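Local coordinates for VC0179-like protein (Escherichia coli, PDB 4XJ6) that probably joins GTP and ATP into the cyclic dinucleotide cGAMP, as a bacterial homolog of cyclic GMP-AMP synthase with magnesium at its active site, at residues Leu329-Asp341 against Phe349-Ala361. Numbering follows the deposited sequence.
Sequences LPEEFNRGVESPD and FPAESNHNVHHRA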
loop_
_atom_site.group_PDB
_atom_site.type_symbol
_atom_site.label_atom_id
_atom_site.label_comp_id
_atom_site.label_asym_id
_atom_site.label_seq_id
_atom_site.Cartn_x
_atom_site.Cartn_y
_atom_site.Cartn_z
ATOM N N LEU A 329 15.533 -3.551 16.561
ATOM C CA LEU A 329 14.823 -2.690 15.616
ATOM C C LEU A 329 15.289 -1.224 15.622
ATOM O O LEU A 329 15.457 -0.640 14.553
ATOM C CB LEU A 329 13.315 -2.742 15.875
ATOM C CG LEU A 329 12.459 -2.103 14.783
ATOM C CD1 LEU A 329 12.460 -2.966 13.526
ATOM C CD2 LEU A 329 11.043 -1.851 15.277
ATOM N N PRO A 330 15.498 -0.621 16.812
ATOM C CA PRO A 330 15.940 0.779 16.772
ATOM C C PRO A 330 17.323 0.959 16.144
ATOM O O PRO A 330 17.596 2.001 15.545
ATOM C CB PRO A 330 15.967 1.182 18.249
ATOM C CG PRO A 330 15.062 0.227 18.924
ATOM C CD PRO A 330 15.230 -1.057 18.195
ATOM N N GLU A 331 18.180 -0.047 16.277
ATOM C CA GLU A 331 19.530 0.035 15.731
ATOM C C GLU A 331 19.522 -0.144 14.219
ATOM O O GLU A 331 20.392 0.376 13.522
ATOM C CB GLU A 331 20.439 -1.005 16.384
ATOM C CG GLU A 331 20.640 -0.791 17.875
ATOM C CD GLU A 331 21.215 0.577 18.202
ATOM O OE1 GLU A 331 22.052 1.084 17.423
ATOM O OE2 GLU A 331 20.824 1.148 19.241
ATOM N N GLU A 332 18.537 -0.880 13.718
ATOM C CA GLU A 332 18.364 -1.036 12.280
ATOM C C GLU A 332 18.046 0.298 11.628
ATOM O O GLU A 332 18.617 0.646 10.593
ATOM C CB GLU A 332 17.256 -2.038 11.973
ATOM C CG GLU A 332 17.688 -3.471 12.124
ATOM C CD GLU A 332 18.892 -3.799 11.268
ATOM O OE1 GLU A 332 18.909 -3.402 10.084
ATOM O OE2 GLU A 332 19.825 -4.444 11.782
ATOM N N PHE A 333 17.129 1.038 12.241
ATOM C CA PHE A 333 16.727 2.342 11.730
ATOM C C PHE A 333 17.786 3.402 12.016
ATOM O O PHE A 333 17.827 4.436 11.353
ATOM C CB PHE A 333 15.378 2.752 12.326
ATOM C CG PHE A 333 14.203 2.060 11.692
ATOM C CD1 PHE A 333 13.931 0.734 11.967
ATOM C CD2 PHE A 333 13.373 2.740 10.813
ATOM C CE1 PHE A 333 12.854 0.095 11.378
ATOM C CE2 PHE A 333 12.295 2.109 10.222
ATOM C CZ PHE A 333 12.037 0.779 10.505
ATOM N N ASN A 334 18.643 3.141 13.001
ATOM C CA ASN A 334 19.786 4.008 13.267
ATOM C C ASN A 334 20.879 3.795 12.229
ATOM O O ASN A 334 21.606 4.722 11.875
ATOM C CB ASN A 334 20.339 3.763 14.673
ATOM C CG ASN A 334 19.593 4.548 15.731
ATOM O OD1 ASN A 334 19.102 5.647 15.473
ATOM N ND2 ASN A 334 19.508 3.990 16.933
ATOM N N ARG A 335 20.987 2.563 11.745
ATOM C CA ARG A 335 21.919 2.232 10.674
ATOM C C ARG A 335 21.420 2.763 9.339
ATOM O O ARG A 335 22.198 2.969 8.406
ATOM C CB ARG A 335 22.120 0.721 10.571
ATOM C CG ARG A 335 22.981 0.115 11.663
ATOM C CD ARG A 335 23.125 -1.384 11.453
ATOM N NE ARG A 335 24.076 -1.984 12.383
ATOM C CZ ARG A 335 24.439 -3.262 12.356
ATOM N NH1 ARG A 335 23.929 -4.078 11.443
ATOM N NH2 ARG A 335 25.313 -3.726 13.240
ATOM N N GLY A 336 20.112 2.978 9.254
ATOM C CA GLY A 336 19.478 3.345 8.003
ATOM C C GLY A 336 18.920 2.102 7.342
ATOM O O GLY A 336 19.562 1.051 7.346
ATOM N N VAL A 337 17.717 2.215 6.791
ATOM C CA VAL A 337 17.075 1.086 6.129
ATOM C C VAL A 337 17.021 1.314 4.624
ATOM O O VAL A 337 16.240 2.128 4.136
ATOM C CB VAL A 337 15.646 0.844 6.665
ATOM C CG1 VAL A 337 15.052 -0.408 6.039
ATOM C CG2 VAL A 337 15.653 0.734 8.185
ATOM N N GLU A 338 17.865 0.594 3.893
ATOM C CA GLU A 338 17.911 0.717 2.442
ATOM C C GLU A 338 16.753 -0.029 1.795
ATOM O O GLU A 338 16.292 -1.047 2.311
ATOM C CB GLU A 338 19.246 0.199 1.902
ATOM C CG GLU A 338 20.453 1.000 2.371
ATOM C CD GLU A 338 21.762 0.432 1.859
ATOM O OE1 GLU A 338 21.719 -0.437 0.962
ATOM O OE2 GLU A 338 22.830 0.850 2.354
ATOM N N SER A 339 16.280 0.487 0.666
ATOM C CA SER A 339 15.178 -0.141 -0.050
ATOM C C SER A 339 15.590 -1.484 -0.638
ATOM O O SER A 339 16.687 -1.622 -1.176
ATOM C CB SER A 339 14.661 0.783 -1.157
ATOM O OG SER A 339 13.630 0.153 -1.904
ATOM N N PRO A 340 14.706 -2.486 -0.528
ATOM C CA PRO A 340 14.940 -3.782 -1.174
ATOM C C PRO A 340 14.919 -3.652 -2.695
ATOM O O PRO A 340 15.328 -4.569 -3.406
ATOM C CB PRO A 340 13.782 -4.646 -0.668
ATOM C CG PRO A 340 12.745 -3.683 -0.199
ATOM C CD PRO A 340 13.493 -2.491 0.306
ATOM N N ASP A 341 14.435 -2.510 -3.177
ATOM C CA ASP A 341 14.517 -2.158 -4.588
ATOM C C ASP A 341 15.707 -1.230 -4.792
ATOM O O ASP A 341 15.662 -0.058 -4.425
ATOM C CB ASP A 341 13.220 -1.496 -5.062
ATOM C CG ASP A 341 13.138 -1.380 -6.577
ATOM O OD1 ASP A 341 14.193 -1.286 -7.239
ATOM O OD2 ASP A 341 12.010 -1.380 -7.113
ATOM N N PHE A 349 14.708 4.669 5.062
ATOM C CA PHE A 349 14.922 5.377 6.314
ATOM C C PHE A 349 16.395 5.755 6.420
ATOM O O PHE A 349 17.264 4.891 6.310
ATOM C CB PHE A 349 14.501 4.503 7.494
ATOM C CG PHE A 349 14.047 5.274 8.695
ATOM C CD1 PHE A 349 12.714 5.615 8.846
ATOM C CD2 PHE A 349 14.947 5.642 9.682
ATOM C CE1 PHE A 349 12.288 6.315 9.952
ATOM C CE2 PHE A 349 14.523 6.345 10.792
ATOM C CZ PHE A 349 13.192 6.680 10.925
ATOM N N PRO A 350 16.683 7.050 6.628
ATOM C CA PRO A 350 18.070 7.532 6.625
ATOM C C PRO A 350 18.900 6.994 7.788
ATOM O O PRO A 350 18.335 6.537 8.782
ATOM C CB PRO A 350 17.911 9.050 6.741
ATOM C CG PRO A 350 16.607 9.234 7.436
ATOM C CD PRO A 350 15.726 8.132 6.917
ATOM N N ALA A 351 20.223 7.043 7.653
ATOM C CA ALA A 351 21.120 6.725 8.756
ATOM C C ALA A 351 20.956 7.774 9.846
ATOM O O ALA A 351 20.469 8.872 9.579
ATOM C CB ALA A 351 22.568 6.658 8.277
ATOM N N GLU A 352 21.368 7.434 11.064
ATOM C CA GLU A 352 21.132 8.275 12.237
ATOM C C GLU A 352 21.628 9.710 12.065
ATOM O O GLU A 352 20.972 10.656 12.499
ATOM C CB GLU A 352 21.786 7.647 13.471
ATOM C CG GLU A 352 21.434 8.333 14.776
ATOM C CD GLU A 352 21.908 7.559 15.990
ATOM O OE1 GLU A 352 22.464 6.455 15.813
ATOM O OE2 GLU A 352 21.724 8.055 17.121
ATOM N N SER A 353 22.776 9.864 11.418
ATOM C CA SER A 353 23.382 11.176 11.220
ATOM C C SER A 353 22.546 12.061 10.294
ATOM O O SER A 353 22.757 13.273 10.219
ATOM C CB SER A 353 24.795 11.022 10.656
ATOM O OG SER A 353 24.751 10.408 9.381
ATOM N N ASN A 354 21.605 11.443 9.587
ATOM C CA ASN A 354 20.725 12.158 8.672
ATOM C C ASN A 354 19.286 12.214 9.186
ATOM O O ASN A 354 18.397 12.734 8.511
ATOM C CB ASN A 354 20.762 11.509 7.286
ATOM C CG ASN A 354 22.123 11.634 6.620
ATOM O OD1 ASN A 354 22.792 12.660 6.742
ATOM N ND2 ASN A 354 22.539 10.586 5.918
ATOM N N HIS A 355 19.064 11.675 10.383
ATOM C CA HIS A 355 17.740 11.685 11.000
ATOM C C HIS A 355 17.306 13.100 11.342
ATOM O O HIS A 355 18.059 13.844 11.967
ATOM C CB HIS A 355 17.722 10.836 12.277
ATOM C CG HIS A 355 17.764 9.360 12.033
ATOM N ND1 HIS A 355 17.803 8.439 13.057
ATOM C CD2 HIS A 355 17.765 8.643 10.884
ATOM C CE1 HIS A 355 17.831 7.219 12.551
ATOM N NE2 HIS A 355 17.810 7.315 11.234
ATOM N N ASN A 356 16.099 13.477 10.932
ATOM C CA ASN A 356 15.498 14.698 11.456
ATOM C C ASN A 356 14.681 14.352 12.699
ATOM O O ASN A 356 14.649 13.193 13.117
ATOM C CB ASN A 356 14.641 15.414 10.398
ATOM C CG ASN A 356 13.527 14.542 9.834
ATOM O OD1 ASN A 356 13.007 13.648 10.503
ATOM N ND2 ASN A 356 13.147 14.813 8.590
ATOM N N VAL A 357 14.022 15.345 13.284
ATOM C CA VAL A 357 13.331 15.141 14.550
ATOM C C VAL A 357 12.171 14.147 14.415
ATOM O O VAL A 357 11.824 13.454 15.373
ATOM C CB VAL A 357 12.816 16.485 15.125
ATOM C CG1 VAL A 357 11.717 17.071 14.251
ATOM C CG2 VAL A 357 12.341 16.309 16.562
ATOM N N HIS A 358 11.594 14.060 13.219
ATOM C CA HIS A 358 10.487 13.145 12.969
ATOM C C HIS A 358 10.981 11.705 12.951
ATOM O O HIS A 358 10.286 10.789 13.392
ATOM C CB HIS A 358 9.791 13.488 11.650
ATOM C CG HIS A 358 9.463 14.943 11.499
ATOM N ND1 HIS A 358 10.214 15.797 10.722
ATOM C CD2 HIS A 358 8.467 15.693 12.028
ATOM C CE1 HIS A 358 9.694 17.011 10.775
ATOM N NE2 HIS A 358 8.634 16.975 11.562
ATOM N N HIS A 359 12.191 11.513 12.436
ATOM C CA HIS A 359 12.819 10.198 12.437
ATOM C C HIS A 359 13.121 9.742 13.860
ATOM O O HIS A 359 12.911 8.581 14.207
ATOM C CB HIS A 359 14.108 10.211 11.608
ATOM C CG HIS A 359 13.885 10.399 10.139
ATOM N ND1 HIS A 359 14.334 11.507 9.453
ATOM C CD2 HIS A 359 13.272 9.613 9.223
ATOM C CE1 HIS A 359 14.004 11.398 8.179
ATOM N NE2 HIS A 359 13.359 10.257 8.012
ATOM N N ARG A 360 13.620 10.664 14.676
ATOM C CA ARG A 360 13.977 10.360 16.058
ATOM C C ARG A 360 12.756 9.955 16.876
ATOM O O ARG A 360 12.835 9.058 17.714
ATOM C CB ARG A 360 14.676 11.555 16.714
ATOM C CG ARG A 360 16.030 11.897 16.110
ATOM C CD ARG A 360 16.864 10.643 15.898
ATOM N NE ARG A 360 17.047 9.879 17.129
ATOM C CZ ARG A 360 17.609 8.675 17.181
ATOM N NH1 ARG A 360 18.041 8.094 16.071
ATOM N NH2 ARG A 360 17.738 8.050 18.343
ATOM N N ALA A 361 11.631 10.618 16.624
ATOM C CA ALA A 361 10.384 10.301 17.312
ATOM C C ALA A 361 9.994 8.849 17.063
ATOM O O ALA A 361 9.510 8.160 17.960
ATOM C CB ALA A 361 9.275 11.234 16.863
HETATM O O HOH W 1 18.809 5.862 19.271
#
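Asn334, in the last turn of helix 318-335, reaches across to Glu352 and Arg360. From the backbone outward, Asn334 CB lies 3.6 Å from Glu352 OE1, Asn334 CG stands 3.4 Å from that same oxygen, and Asn334 OD1 rests against the carboxylate carbon, the carboxylate being stacked on the amide with 19° between their planes. Glu352 gets there with CG anti to its backbone N (chi1 -172°) and an extended chain beyond. At the tip, Asn334 OD1 takes a slightly bent bond from Arg360 NH1 at 2.7 Å, in the plane of both groups, while Asn334 ND2 donates to a water that also accepts from Arg360 NH2. The water closes a ring between the nearly coplanar amide and guanidinium, and His355 ND1 takes a second bond from NH1, which should hold the guanidinium against rotation. The backbone joins in: Asn334 O accepts from Glu352 N at 2.8 Å.

Beyond Gly336, which leaves the helix with positive phi, Val337 and Phe349 form a lone antiparallel hydrogen-bonded bridge, tying the end of helix 318-335 to the approach to helix 357-377 in the C-terminal domain. A little further along the chain, Ser339 touches the bound 3'-deoxy-GTP.

Beside this bridge the two phenylalanines make a T-shaped stack, planes at 77°. Phe333 CD2 sits over the centre of the Phe349 face, 3.4 Å from Phe349 CG. His359 CD2 lies over the rim of the opposite face, and Val337 CG2 sits over the centre of the Phe333 ring.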